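Local coordinates for lipoprotein (Streptococcus pneumoniae, PDB 3CX3) that binds zinc and, as a lipoprotein related to ABC-transporter binding proteins, probably captures the metal outside the cell and delivers it for uptake, at residues A54-A59 and S83-L88; M11-S16 and N32-I37; V181-A186 and F231-A236; T254-E259 and E273-I278; G42-E47 and H67-W72. All blocks are in the same frame, centred on the assembly; numbering follows the deposited sequence.

Contact 1 of 5, residues A54-A59 and S83-L88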
# COMPACT_ATOMS: atom_id res chain seq x y z
N ALA A 54 -10.07 15.13 -15.26
CA ALA A 54 -10.40 16.55 -15.19
C ALA A 54 -10.35 17.06 -13.75
O ALA A 54 -9.93 18.19 -13.51
CB ALA A 54 -11.75 16.82 -15.82
N ALA A 55 -10.77 16.22 -12.80
CA ALA A 55 -10.66 16.50 -11.38
C ALA A 55 -9.20 16.63 -10.92
O ALA A 55 -8.93 17.41 -10.00
CB ALA A 55 -11.38 15.44 -10.56
N ILE A 56 -8.29 15.86 -11.53
CA ILE A 56 -6.85 16.03 -11.28
C ILE A 56 -6.40 17.39 -11.79
O ILE A 56 -5.91 18.21 -11.02
CB ILE A 56 -5.99 14.92 -11.93
CG1 ILE A 56 -6.09 13.62 -11.16
CG2 ILE A 56 -4.52 15.33 -11.97
CD1 ILE A 56 -5.77 12.41 -12.00
N TYR A 57 -6.59 17.61 -13.09
CA TYR A 57 -6.23 18.88 -13.71
C TYR A 57 -6.85 20.08 -13.01
O TYR A 57 -6.34 21.18 -13.10
CB TYR A 57 -6.57 18.86 -15.22
CG TYR A 57 -5.66 17.98 -16.06
CD1 TYR A 57 -4.27 18.01 -15.91
CD2 TYR A 57 -6.20 17.12 -17.02
CE1 TYR A 57 -3.45 17.20 -16.68
CE2 TYR A 57 -5.36 16.30 -17.82
CZ TYR A 57 -3.99 16.34 -17.65
OH TYR A 57 -3.17 15.52 -18.42
N ASP A 58 -7.94 19.85 -12.29
CA ASP A 58 -8.66 20.87 -11.53
C ASP A 58 -8.06 21.16 -10.13
O ASP A 58 -8.18 22.27 -9.61
CB ASP A 58 -10.12 20.44 -11.40
CG ASP A 58 -10.98 21.45 -10.67
OD1 ASP A 58 -12.02 21.02 -10.12
OD2 ASP A 58 -10.63 22.66 -10.66
N ALA A 59 -7.46 20.14 -9.51
CA ALA A 59 -6.84 20.27 -8.19
C ALA A 59 -5.65 21.22 -8.24
O ALA A 59 -5.21 21.62 -9.32
CB ALA A 59 -6.40 18.89 -7.69
N SER A 83 -3.33 23.29 -17.30
CA SER A 83 -3.42 23.10 -15.85
C SER A 83 -2.17 23.56 -15.10
O SER A 83 -1.16 23.96 -15.70
CB SER A 83 -3.76 21.64 -15.51
OG SER A 83 -3.97 21.49 -14.12
N LYS A 84 -2.25 23.47 -13.78
CA LYS A 84 -1.27 24.03 -12.87
C LYS A 84 -1.06 23.10 -11.67
O LYS A 84 -0.66 23.55 -10.59
CB LYS A 84 -1.75 25.41 -12.40
CG LYS A 84 -3.16 25.41 -11.72
CD LYS A 84 -4.30 25.10 -12.70
CE LYS A 84 -5.60 24.75 -11.99
NZ LYS A 84 -5.49 23.57 -11.07
N VAL A 85 -1.37 21.82 -11.87
CA VAL A 85 -1.17 20.79 -10.85
C VAL A 85 0.30 20.55 -10.64
O VAL A 85 1.10 20.56 -11.58
CB VAL A 85 -1.79 19.42 -11.21
CG1 VAL A 85 -3.14 19.24 -10.57
CG2 VAL A 85 -1.84 19.20 -12.70
N LYS A 86 0.65 20.35 -9.37
CA LYS A 86 1.92 19.77 -9.02
C LYS A 86 1.63 18.29 -8.95
O LYS A 86 0.80 17.85 -8.15
CB LYS A 86 2.39 20.32 -7.67
CG LYS A 86 1.90 21.75 -7.40
CD LYS A 86 2.18 22.71 -8.57
CE LYS A 86 1.81 24.17 -8.22
NZ LYS A 86 0.34 24.47 -8.22
N VAL A 87 2.26 17.52 -9.83
CA VAL A 87 2.08 16.08 -9.84
C VAL A 87 3.25 15.52 -9.06
O VAL A 87 4.41 15.80 -9.37
CB VAL A 87 2.03 15.49 -11.29
CG1 VAL A 87 1.49 14.06 -11.28
CG2 VAL A 87 1.18 16.33 -12.20
N LEU A 88 2.94 14.75 -8.02
CA LEU A 88 3.95 14.28 -7.06
C LEU A 88 3.99 12.76 -6.92
O LEU A 88 3.02 12.14 -6.47
CB LEU A 88 3.77 14.98 -5.69
CG LEU A 88 3.87 16.52 -5.77
CD1 LEU A 88 3.59 17.19 -4.44
CD2 LEU A 88 5.23 16.98 -6.29
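The backbone carbonyl Tyr57 O, in the last turn of helix 50-58, is gripped by two side chains of 83-88. Ser83 OG donates to Tyr57 O at 2.6 Å, in the carbonyl plane and on a lone pair; Lys84 NZ reaches the same Tyr57 O from 3.2 Å, tilted 31° from that plane. The ammonium also makes a weak bond to Asp58 O. Lysine suits this place because a helix C-terminus presents carbonyls that lack amide partners further along the chain, and its chain, bent at chi2 and chi4, curls round to bring NZ to them. Beside these polar bonds Tyr57 CD1 packs on Ser83 CB at 3.7 Å, while Val85 CG2 lies at the edge of the phenol ring. The ring's hydroxyl is tied to Asp77. Val85 CG1 lies by the helix end, in loose apolar contact with Ile56 CG2 and Ala59 CB. Here side chains just before strand 86-89 bond to carbonyls at the C-terminal end of a helix that packs against the parallel sheet of an alpha/beta lobe.

Contact 2 of 5, residues M11-S16 and N32-I37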
# COMPACT_ATOMS: atom_id res chain seq x y z
N MSE A 11 -4.95 23.93 0.41
CA MSE A 11 -4.65 23.46 -0.95
C MSE A 11 -5.51 22.26 -1.31
O MSE A 11 -5.48 21.25 -0.60
CB MSE A 11 -3.19 23.05 -1.08
CG MSE A 11 -2.27 24.11 -1.63
SE MSE A 11 -0.51 23.36 -2.09
CE MSE A 11 -0.10 22.36 -0.46
N LYS A 12 -6.24 22.36 -2.42
CA LYS A 12 -7.04 21.25 -2.93
C LYS A 12 -6.10 20.16 -3.46
O LYS A 12 -5.28 20.41 -4.37
CB LYS A 12 -8.00 21.73 -4.03
CG LYS A 12 -9.15 20.76 -4.33
CD LYS A 12 -10.06 21.25 -5.47
CE LYS A 12 -11.23 22.08 -4.93
NZ LYS A 12 -12.52 21.86 -5.68
N ILE A 13 -6.20 18.97 -2.87
CA ILE A 13 -5.24 17.88 -3.12
C ILE A 13 -5.96 16.57 -3.47
O ILE A 13 -6.76 16.06 -2.69
CB ILE A 13 -4.26 17.68 -1.91
CG1 ILE A 13 -3.21 18.80 -1.86
CG2 ILE A 13 -3.58 16.34 -1.98
CD1 ILE A 13 -2.45 18.87 -0.55
N VAL A 14 -5.67 16.06 -4.66
CA VAL A 14 -6.19 14.78 -5.09
C VAL A 14 -5.10 13.72 -4.95
O VAL A 14 -3.89 13.98 -5.03
CB VAL A 14 -6.84 14.85 -6.50
CG1 VAL A 14 -7.33 13.48 -6.95
CG2 VAL A 14 -8.02 15.80 -6.49
N THR A 15 -5.57 12.50 -4.74
CA THR A 15 -4.77 11.44 -4.17
C THR A 15 -5.21 10.14 -4.80
O THR A 15 -6.39 9.95 -5.06
CB THR A 15 -4.98 11.50 -2.67
OG1 THR A 15 -3.84 12.14 -2.08
CG2 THR A 15 -5.26 10.16 -2.08
N SER A 16 -4.27 9.24 -5.08
CA SER A 16 -4.59 8.09 -5.93
C SER A 16 -5.43 7.07 -5.19
O SER A 16 -6.59 6.83 -5.56
CB SER A 16 -3.38 7.48 -6.61
OG SER A 16 -2.36 7.14 -5.70
N ASN A 32 -4.87 21.33 4.47
CA ASN A 32 -5.30 21.35 3.08
C ASN A 32 -6.59 20.58 2.82
O ASN A 32 -7.07 19.84 3.67
CB ASN A 32 -4.16 20.84 2.19
CG ASN A 32 -2.84 21.57 2.43
OD1 ASN A 32 -2.63 22.68 1.94
ND2 ASN A 32 -1.94 20.94 3.18
N ASP A 33 -7.17 20.78 1.64
CA ASP A 33 -8.33 20.00 1.21
C ASP A 33 -7.89 18.72 0.50
O ASP A 33 -7.74 18.69 -0.74
CB ASP A 33 -9.28 20.83 0.32
CG ASP A 33 -10.41 20.00 -0.28
OD1 ASP A 33 -10.87 19.01 0.33
OD2 ASP A 33 -10.84 20.35 -1.40
N VAL A 34 -7.68 17.67 1.30
CA VAL A 34 -7.17 16.40 0.80
C VAL A 34 -8.33 15.45 0.55
O VAL A 34 -9.00 15.00 1.48
CB VAL A 34 -6.15 15.74 1.77
CG1 VAL A 34 -5.65 14.42 1.19
CG2 VAL A 34 -4.98 16.67 2.04
N ARG A 35 -8.54 15.16 -0.73
CA ARG A 35 -9.51 14.17 -1.18
C ARG A 35 -8.87 13.08 -2.05
O ARG A 35 -7.76 13.26 -2.56
CB ARG A 35 -10.69 14.84 -1.90
CG ARG A 35 -10.38 16.23 -2.44
CD ARG A 35 -11.44 16.67 -3.41
NE ARG A 35 -12.59 17.27 -2.73
CZ ARG A 35 -12.93 18.55 -2.85
NH1 ARG A 35 -12.22 19.36 -3.63
NH2 ARG A 35 -13.99 19.02 -2.19
N MSE A 36 -9.57 11.96 -2.19
CA MSE A 36 -9.01 10.77 -2.82
C MSE A 36 -9.75 10.47 -4.13
O MSE A 36 -10.95 10.69 -4.19
CB MSE A 36 -9.16 9.61 -1.84
CG MSE A 36 -8.47 8.33 -2.24
SE MSE A 36 -8.97 6.92 -1.00
CE MSE A 36 -9.15 5.47 -2.31
N ILE A 37 -9.05 10.00 -5.17
CA ILE A 37 -9.66 9.78 -6.51
C ILE A 37 -10.91 8.91 -6.42
O ILE A 37 -11.75 8.91 -7.34
CB ILE A 37 -8.67 9.26 -7.60
CG1 ILE A 37 -7.87 10.41 -8.19
CG2 ILE A 37 -9.41 8.64 -8.76
CD1 ILE A 37 -6.84 9.99 -9.22
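Strands 12-15 and 33-36 run parallel, their axes 4.6 Å apart at closest and 23° from exact alignment. Lys12 is paired with Asp33 and Ile13 with Val34; the bonds Ile13 N to Asp33 O (2.6 Å) and Arg35 N to Ile13 O (2.8 Å) flank Val34, and a further bond joins Ile37 N to Thr15 O. At the opening end Asn32 OD1 accepts from Met11 N at 3.0 Å, in the carbonyl plane on a lone pair, while ND2 is held by Ser28 and Tyr150. With helix 18-28 between them, the strands form a right-handed beta-alpha-beta unit of the N-terminal lobe. Ile13 and Val34, beta-branched residues suited to an extended backbone, share the face toward that helix. The face of Lys12, Asp33 and Arg35 is polar. Arg35 NH1 and Asp33 OD2 form a 2.8 Å salt bridge of charges alone. Lys12 CD and CE lie along the guanidinium edge, and Lys12 NZ is only 3.2 Å from Arg35 NH1, a closeness of cations that Asp33 probably eases. Val14 CG1 abuts Ile37 CG1.

Contact 3 of 5, residues V181-A186 and F231-A236. With ZN (zinc ion), chain E.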
# COMPACT_ATOMS: atom_id res chain seq x y z
N VAL A 181 0.71 -17.43 3.46
CA VAL A 181 0.10 -17.27 2.12
C VAL A 181 -1.11 -16.32 2.07
O VAL A 181 -2.08 -16.44 2.85
CB VAL A 181 -0.13 -18.63 1.35
CG1 VAL A 181 -0.07 -19.81 2.27
CG2 VAL A 181 -1.40 -18.62 0.53
N THR A 182 -0.99 -15.38 1.14
CA THR A 182 -1.86 -14.21 1.04
C THR A 182 -2.54 -14.22 -0.31
O THR A 182 -2.09 -14.90 -1.24
CB THR A 182 -1.08 -12.88 1.15
OG1 THR A 182 -0.32 -12.68 -0.05
CG2 THR A 182 -0.17 -12.85 2.35
N GLN A 183 -3.59 -13.41 -0.43
CA GLN A 183 -4.45 -13.45 -1.60
C GLN A 183 -3.79 -12.97 -2.89
O GLN A 183 -3.93 -13.64 -3.93
CB GLN A 183 -5.75 -12.71 -1.34
CG GLN A 183 -6.72 -12.95 -2.44
CD GLN A 183 -8.06 -12.32 -2.19
OE1 GLN A 183 -8.84 -12.78 -1.35
NE2 GLN A 183 -8.34 -11.27 -2.95
N HIS A 184 -3.10 -11.83 -2.84
CA HIS A 184 -2.09 -11.53 -3.87
C HIS A 184 -0.73 -11.18 -3.30
O HIS A 184 -0.58 -11.09 -2.09
CB HIS A 184 -2.59 -10.53 -4.90
CG HIS A 184 -2.53 -9.10 -4.47
ND1 HIS A 184 -3.44 -8.53 -3.60
CD2 HIS A 184 -1.70 -8.09 -4.86
CE1 HIS A 184 -3.16 -7.25 -3.46
NE2 HIS A 184 -2.11 -6.96 -4.20
N THR A 185 0.26 -11.01 -4.17
CA THR A 185 1.63 -10.77 -3.70
C THR A 185 1.81 -9.33 -3.21
O THR A 185 2.37 -8.49 -3.94
CB THR A 185 2.70 -11.09 -4.80
OG1 THR A 185 2.44 -12.37 -5.39
CG2 THR A 185 4.10 -11.08 -4.21
N ALA A 186 1.38 -9.05 -1.98
CA ALA A 186 1.49 -7.71 -1.45
C ALA A 186 2.47 -7.51 -0.29
O ALA A 186 2.93 -6.40 -0.07
CB ALA A 186 0.11 -7.20 -1.08
N PHE A 231 -4.57 -16.22 3.94
CA PHE A 231 -5.04 -14.88 4.25
C PHE A 231 -5.71 -14.21 3.04
O PHE A 231 -5.04 -13.79 2.10
CB PHE A 231 -3.89 -14.00 4.77
CG PHE A 231 -3.38 -14.38 6.13
CD1 PHE A 231 -4.12 -14.11 7.28
CD2 PHE A 231 -2.13 -15.00 6.26
CE1 PHE A 231 -3.63 -14.45 8.56
CE2 PHE A 231 -1.62 -15.35 7.53
CZ PHE A 231 -2.37 -15.07 8.68
N THR A 232 -7.04 -14.12 3.07
CA THR A 232 -7.77 -13.41 2.03
C THR A 232 -7.95 -11.95 2.41
O THR A 232 -7.51 -11.53 3.47
CB THR A 232 -9.17 -14.00 1.78
OG1 THR A 232 -9.84 -14.24 3.02
CG2 THR A 232 -9.06 -15.29 1.00
N GLU A 233 -8.56 -11.19 1.51
CA GLU A 233 -9.11 -9.88 1.83
C GLU A 233 -10.64 -9.97 1.81
O GLU A 233 -11.21 -11.04 1.59
CB GLU A 233 -8.66 -8.83 0.82
CG GLU A 233 -7.17 -8.84 0.48
CD GLU A 233 -6.93 -8.60 -1.00
OE1 GLU A 233 -7.94 -8.40 -1.72
OE2 GLU A 233 -5.76 -8.61 -1.45
N SER A 234 -11.29 -8.85 2.06
CA SER A 234 -12.73 -8.73 1.81
C SER A 234 -12.88 -8.77 0.30
O SER A 234 -13.36 -9.76 -0.26
CB SER A 234 -13.29 -7.42 2.37
OG SER A 234 -14.53 -7.11 1.74
N ASN A 235 -12.46 -7.65 -0.31
CA ASN A 235 -12.17 -7.52 -1.74
C ASN A 235 -12.38 -8.84 -2.45
O ASN A 235 -11.43 -9.59 -2.72
CB ASN A 235 -10.74 -6.97 -1.93
CG ASN A 235 -10.40 -5.79 -0.98
OD1 ASN A 235 -9.25 -5.62 -0.55
ND2 ASN A 235 -11.41 -4.98 -0.65
N ALA A 236 -13.67 -9.09 -2.74
CA ALA A 236 -14.27 -10.41 -2.96
C ALA A 236 -13.50 -11.30 -3.90
O ALA A 236 -13.35 -12.50 -3.63
CB ALA A 236 -15.73 -10.29 -3.42
ZN ZN E . -1.38 -5.03 -4.48
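Glu233 holds ND1 of His184, the ring nitrogen not bound to zinc. His184 NE2 binds the zinc ion at 2.1 Å, and on the other side of the ring His184 ND1 donates to Glu233 OE2 at 3.2 Å, with an N-H...O angle of 138°. The carboxylate oxygen lies in the imidazole plane, yet the two flat groups stand nearly perpendicular, at 88°. This second-shell bond helps to fix the rotation of the ring and probably makes NE2 a better electron donor to the metal; His44, His120 and Glu259 complete the site. The histidine's CG sits between the backbone N and the carbonyl carbon (chi1 80°), which swings the ring toward the carboxylate.

Both segments leave the ends of neighbouring parallel strands, 180-182 and 230-232, in the four-stranded sheet of the C-terminal lobe, so the ligand site stands at the C-terminal ends of the strands of an alpha/beta sheet. The strands are joined by Phe231 N to Val181 O at 2.7 Å, almost straight. Further along, Gln183 carries the link onward with its extended side chain: OE1 accepts from Glu233 N at 3.3 Å, the donor standing well above the amide plane. A long amide suits this corner, since it can reach a backbone N-H further along the neighbouring chain. Its OE1 also rests against Thr232 CB, and Ser238 touches the same side chain.

Contact 4 of 5, residues T254-E259 and E273-I278. With ZN (zinc ion), chain E.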
# COMPACT_ATOMS: atom_id res chain seq x y z
N THR A 254 -8.57 -13.05 6.97
CA THR A 254 -8.39 -11.89 6.11
C THR A 254 -7.29 -10.97 6.62
O THR A 254 -7.23 -10.69 7.81
CB THR A 254 -9.72 -11.11 5.90
OG1 THR A 254 -9.44 -9.74 5.57
CG2 THR A 254 -10.56 -11.15 7.13
N LEU A 255 -6.45 -10.50 5.69
CA LEU A 255 -5.28 -9.68 5.98
C LEU A 255 -5.27 -8.50 4.99
O LEU A 255 -5.23 -8.73 3.78
CB LEU A 255 -4.05 -10.54 5.75
CG LEU A 255 -2.76 -10.69 6.58
CD1 LEU A 255 -1.64 -10.70 5.60
CD2 LEU A 255 -2.52 -9.63 7.68
N ASN A 256 -5.29 -7.26 5.48
CA ASN A 256 -5.40 -6.05 4.63
C ASN A 256 -4.06 -5.51 4.06
O ASN A 256 -3.15 -5.13 4.82
CB ASN A 256 -6.08 -4.91 5.38
CG ASN A 256 -7.11 -4.15 4.54
OD1 ASN A 256 -8.23 -3.89 5.01
ND2 ASN A 256 -6.73 -3.77 3.33
N PRO A 257 -3.96 -5.47 2.73
CA PRO A 257 -2.78 -4.88 2.09
C PRO A 257 -2.94 -3.35 1.96
O PRO A 257 -2.07 -2.68 1.35
CB PRO A 257 -2.77 -5.55 0.72
CG PRO A 257 -4.17 -5.90 0.39
CD PRO A 257 -4.94 -5.97 1.74
N LEU A 258 -4.03 -2.82 2.54
CA LEU A 258 -4.36 -1.39 2.59
C LEU A 258 -4.56 -0.69 1.25
O LEU A 258 -4.45 0.52 1.14
CB LEU A 258 -3.39 -0.62 3.48
CG LEU A 258 -3.08 -1.23 4.85
CD1 LEU A 258 -1.85 -0.56 5.47
CD2 LEU A 258 -4.26 -1.19 5.81
N GLU A 259 -4.89 -1.46 0.23
CA GLU A 259 -5.16 -0.93 -1.08
C GLU A 259 -6.53 -0.25 -1.17
O GLU A 259 -6.67 0.79 -1.83
CB GLU A 259 -5.01 -2.03 -2.12
CG GLU A 259 -3.56 -2.36 -2.44
CD GLU A 259 -3.42 -3.71 -3.06
OE1 GLU A 259 -4.35 -4.12 -3.79
OE2 GLU A 259 -2.41 -4.39 -2.79
N GLU A 273 -0.43 -1.65 11.77
CA GLU A 273 -0.24 -2.40 12.99
C GLU A 273 -1.30 -3.45 13.21
O GLU A 273 -0.98 -4.58 13.64
CB GLU A 273 -0.18 -1.46 14.21
CG GLU A 273 -0.33 -2.17 15.55
CD GLU A 273 0.40 -1.47 16.69
OE1 GLU A 273 0.75 -2.16 17.69
OE2 GLU A 273 0.63 -0.25 16.61
N GLU A 274 -2.57 -3.12 12.94
CA GLU A 274 -3.66 -4.07 13.17
C GLU A 274 -3.48 -5.36 12.35
O GLU A 274 -3.66 -6.46 12.85
CB GLU A 274 -5.02 -3.45 12.92
CG GLU A 274 -6.11 -4.51 12.85
CD GLU A 274 -7.50 -3.94 12.80
OE1 GLU A 274 -8.33 -4.36 13.65
OE2 GLU A 274 -7.77 -3.07 11.93
N ASN A 275 -3.13 -5.21 11.08
CA ASN A 275 -2.85 -6.38 10.26
C ASN A 275 -1.52 -7.01 10.64
O ASN A 275 -1.31 -8.19 10.42
CB ASN A 275 -2.91 -6.03 8.78
CG ASN A 275 -4.28 -5.53 8.36
OD1 ASN A 275 -5.24 -6.31 8.30
ND2 ASN A 275 -4.38 -4.23 8.10
N MSE A 276 -0.63 -6.23 11.24
CA MSE A 276 0.59 -6.82 11.77
C MSE A 276 0.33 -7.70 12.98
O MSE A 276 1.01 -8.72 13.14
CB MSE A 276 1.63 -5.75 12.06
CG MSE A 276 2.21 -5.20 10.79
SE MSE A 276 3.45 -3.77 11.10
CE MSE A 276 4.94 -4.77 11.85
N SER A 277 -0.67 -7.34 13.79
CA SER A 277 -1.21 -8.20 14.86
C SER A 277 -1.59 -9.57 14.32
O SER A 277 -1.01 -10.60 14.69
CB SER A 277 -2.49 -7.60 15.45
OG SER A 277 -2.22 -6.62 16.42
N ILE A 278 -2.61 -9.55 13.47
CA ILE A 278 -3.18 -10.74 12.86
C ILE A 278 -2.08 -11.69 12.41
O ILE A 278 -2.01 -12.82 12.89
CB ILE A 278 -4.16 -10.32 11.73
CG1 ILE A 278 -5.33 -9.53 12.33
CG2 ILE A 278 -4.67 -11.54 10.93
CD1 ILE A 278 -6.06 -8.62 11.34
ZN ZN E . -1.38 -5.03 -4.48
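The chain of 254-259 leaves strand 252-254 as an irregular loop and passes beside helix 268-281, coming nearest at Leu255 and Asn275, whose CA atoms are 5.9 Å apart. This joins the edge strand of the C-terminal parallel sheet, and the metal-bearing loop that follows it, to the last helix of the alpha/beta lobe. Asn275 carries the join. Its OD1 accepts from Asn256 N at 3.0 Å along a fairly straight N-H...O line of 162°, but the donor stands above the amide's carbonyl plane, 75° out of it, rather than on a lone pair. Asparagine fits because a short amide on a helix can offer an acceptor to a loop N-H that has left the sheet. With CG anti to its own carbonyl carbon (chi1 -61°), the group points across to the loop, and Asn256 CB lies 3.3 Å from both OD1 and ND2 of Asn275. The ND2 end makes a weak bond back to Asn271 O, one turn earlier.

Apolar groups close in around this amide. Leu255 CD2 comes to 3.3 Å from Asn275 O, lies a little further from Asn275 CB, and reaches Ile278 CG2 at 4.3 Å; Phe231 of the neighbouring strand 230-232 touches both Leu255 and Ile278. Leu258 slides past Asn275 in the opposite direction, its CD2 near ND2. Next in the chain, Glu259 OE2 binds the zinc ion at 2.1 Å.

Contact 5 of 5, residues G42-E47 and H67-W72. With ZN (zinc ion), chain E.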
# COMPACT_ATOMS: atom_id res chain seq x y z
N GLY A 42 -9.98 -0.75 -7.66
CA GLY A 42 -8.78 -1.53 -7.31
C GLY A 42 -7.52 -1.05 -8.00
O GLY A 42 -7.37 -1.21 -9.22
N ILE A 43 -6.59 -0.51 -7.21
CA ILE A 43 -5.46 0.32 -7.68
C ILE A 43 -4.64 -0.27 -8.84
O ILE A 43 -4.11 0.49 -9.66
CB ILE A 43 -4.50 0.74 -6.50
CG1 ILE A 43 -3.44 1.75 -6.97
CG2 ILE A 43 -3.81 -0.47 -5.85
CD1 ILE A 43 -3.96 3.11 -7.34
N HIS A 44 -4.52 -1.60 -8.86
CA HIS A 44 -3.76 -2.35 -9.86
C HIS A 44 -4.39 -2.31 -11.27
O HIS A 44 -3.69 -2.15 -12.27
CB HIS A 44 -3.56 -3.80 -9.38
CG HIS A 44 -2.62 -3.94 -8.21
ND1 HIS A 44 -1.26 -4.06 -8.35
CD2 HIS A 44 -2.86 -4.01 -6.88
CE1 HIS A 44 -0.69 -4.18 -7.16
NE2 HIS A 44 -1.65 -4.15 -6.25
N SER A 45 -5.71 -2.46 -11.34
CA SER A 45 -6.42 -2.50 -12.64
C SER A 45 -7.15 -1.18 -12.98
O SER A 45 -7.76 -1.07 -14.04
CB SER A 45 -7.41 -3.65 -12.64
OG SER A 45 -8.43 -3.41 -11.68
N PHE A 46 -7.08 -0.20 -12.07
CA PHE A 46 -7.89 1.01 -12.16
C PHE A 46 -7.38 1.96 -13.24
O PHE A 46 -6.18 2.19 -13.36
CB PHE A 46 -7.90 1.72 -10.81
CG PHE A 46 -8.61 3.05 -10.82
CD1 PHE A 46 -10.00 3.12 -10.64
CD2 PHE A 46 -7.90 4.24 -11.00
CE1 PHE A 46 -10.66 4.36 -10.66
CE2 PHE A 46 -8.55 5.47 -11.02
CZ PHE A 46 -9.94 5.53 -10.85
N GLU A 47 -8.29 2.53 -14.02
CA GLU A 47 -7.90 3.54 -15.00
C GLU A 47 -8.86 4.69 -14.86
O GLU A 47 -10.08 4.49 -14.95
CB GLU A 47 -7.93 2.99 -16.44
CG GLU A 47 -7.13 1.71 -16.68
CD GLU A 47 -5.63 1.95 -16.87
OE1 GLU A 47 -5.18 3.10 -16.81
OE2 GLU A 47 -4.89 0.96 -17.08
N HIS A 67 5.45 5.28 -10.42
CA HIS A 67 5.24 5.10 -11.85
C HIS A 67 4.98 3.63 -12.18
O HIS A 67 4.31 3.33 -13.16
CB HIS A 67 6.43 5.67 -12.66
CG HIS A 67 7.76 5.09 -12.30
ND1 HIS A 67 8.60 5.67 -11.37
CD2 HIS A 67 8.40 3.98 -12.75
CE1 HIS A 67 9.70 4.93 -11.25
NE2 HIS A 67 9.60 3.90 -12.07
N THR A 68 5.50 2.74 -11.33
CA THR A 68 5.31 1.29 -11.42
C THR A 68 3.93 0.76 -10.92
O THR A 68 3.68 -0.47 -10.96
CB THR A 68 6.41 0.58 -10.61
OG1 THR A 68 6.19 0.80 -9.21
CG2 THR A 68 7.75 1.14 -10.95
N LEU A 69 3.06 1.66 -10.44
CA LEU A 69 1.74 1.27 -9.96
C LEU A 69 0.66 2.03 -10.75
O LEU A 69 0.01 1.49 -11.66
CB LEU A 69 1.61 1.58 -8.46
CG LEU A 69 0.91 0.62 -7.47
CD1 LEU A 69 0.14 1.41 -6.36
CD2 LEU A 69 0.02 -0.47 -8.16
N GLU A 70 0.47 3.29 -10.38
CA GLU A 70 -0.36 4.18 -11.15
C GLU A 70 0.39 4.57 -12.44
O GLU A 70 1.09 5.59 -12.48
CB GLU A 70 -0.75 5.39 -10.31
CG GLU A 70 -1.29 5.03 -8.92
CD GLU A 70 -0.26 5.22 -7.82
OE1 GLU A 70 0.93 4.80 -8.03
OE2 GLU A 70 -0.63 5.82 -6.76
N SER A 71 0.24 3.71 -13.45
CA SER A 71 0.85 3.86 -14.79
C SER A 71 0.36 5.07 -15.60
O SER A 71 1.15 5.66 -16.33
CB SER A 71 0.63 2.60 -15.63
OG SER A 71 1.48 1.56 -15.20
N TRP A 72 -0.93 5.39 -15.53
CA TRP A 72 -1.39 6.71 -15.97
C TRP A 72 -0.81 7.60 -14.87
O TRP A 72 -0.82 7.20 -13.72
CB TRP A 72 -2.91 6.82 -15.93
CG TRP A 72 -3.37 7.19 -14.54
CD1 TRP A 72 -3.52 8.46 -14.01
CD2 TRP A 72 -3.66 6.28 -13.49
NE1 TRP A 72 -3.91 8.38 -12.70
CE2 TRP A 72 -4.00 7.06 -12.35
CE3 TRP A 72 -3.68 4.89 -13.40
CZ2 TRP A 72 -4.36 6.48 -11.15
CZ3 TRP A 72 -4.03 4.32 -12.21
CH2 TRP A 72 -4.37 5.11 -11.10
ZN ZN E . -1.38 -5.03 -4.48
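Two loops at the C-terminal end of the N-lobe sheet meet here, one of them supplying the zinc ligand His44, whose NE2 binds the metal at 2.0 Å. Leu69 CD2 lies over one face of the His44 ring, a CH-pi contact 4.1 Å from its centroid and 26° off the normal. An aliphatic branch is well suited to this place, since it shields the imidazole without competing for the metal. The leucine's other branch, CD1, meets Ile43 CG1 at 3.6 Å, the two side chains crossing at about a right angle. Ile43 then reaches on with CD1 to Glu70 CG. The glutamate's carboxylate turns elsewhere, gripped by Ser16 and by the backbone N of His65 and Ser66, which anchors the loop.

Further out, Phe46 points its edge toward the face of the Trp72 six-membered ring in an offset edge-to-face pair, planes at 66°, with Phe46 CD2 3.6 Å from Trp72 CH2. Broad rings can bridge the wider gap between the backbones here. Loop 42-47 runs from strand 33-36 toward helix 50-58, while loop 67-72 follows strand 61-64. The contact thus lies past the C-terminal ends of the sheet strands, with Ser205 and Pro206 of the other lobe touching His44.

Overall arrangement
Contacts 1 and 2 belong to the N-terminal sheet and lie about 10 Å apart between centres; Ile56 and Ala59 of the first pack on Ile37 and Val14 of the second. Contacts 3 and 4 are similarly close in the C-terminal lobe, where contact 4 joins the loop after the sheet to a helix and Thr232 O meets Leu255 N. Contact 5 lies where the N-terminal lobe meets the zinc site: it touches contact 2 through Glu70 and Ser16, and shares the zinc ion with contacts 3 and 4. Contact 3 is the buried one; the others are partly buried. Chemistry follows place: backbone pairing in contact 2, side-chain bonds to helix-end carbonyls in contact 1, strand pairing and a second-shell bond to a zinc ligand in contact 3, a single amide bridge in contact 4, aromatic and aliphatic packing in contact 5.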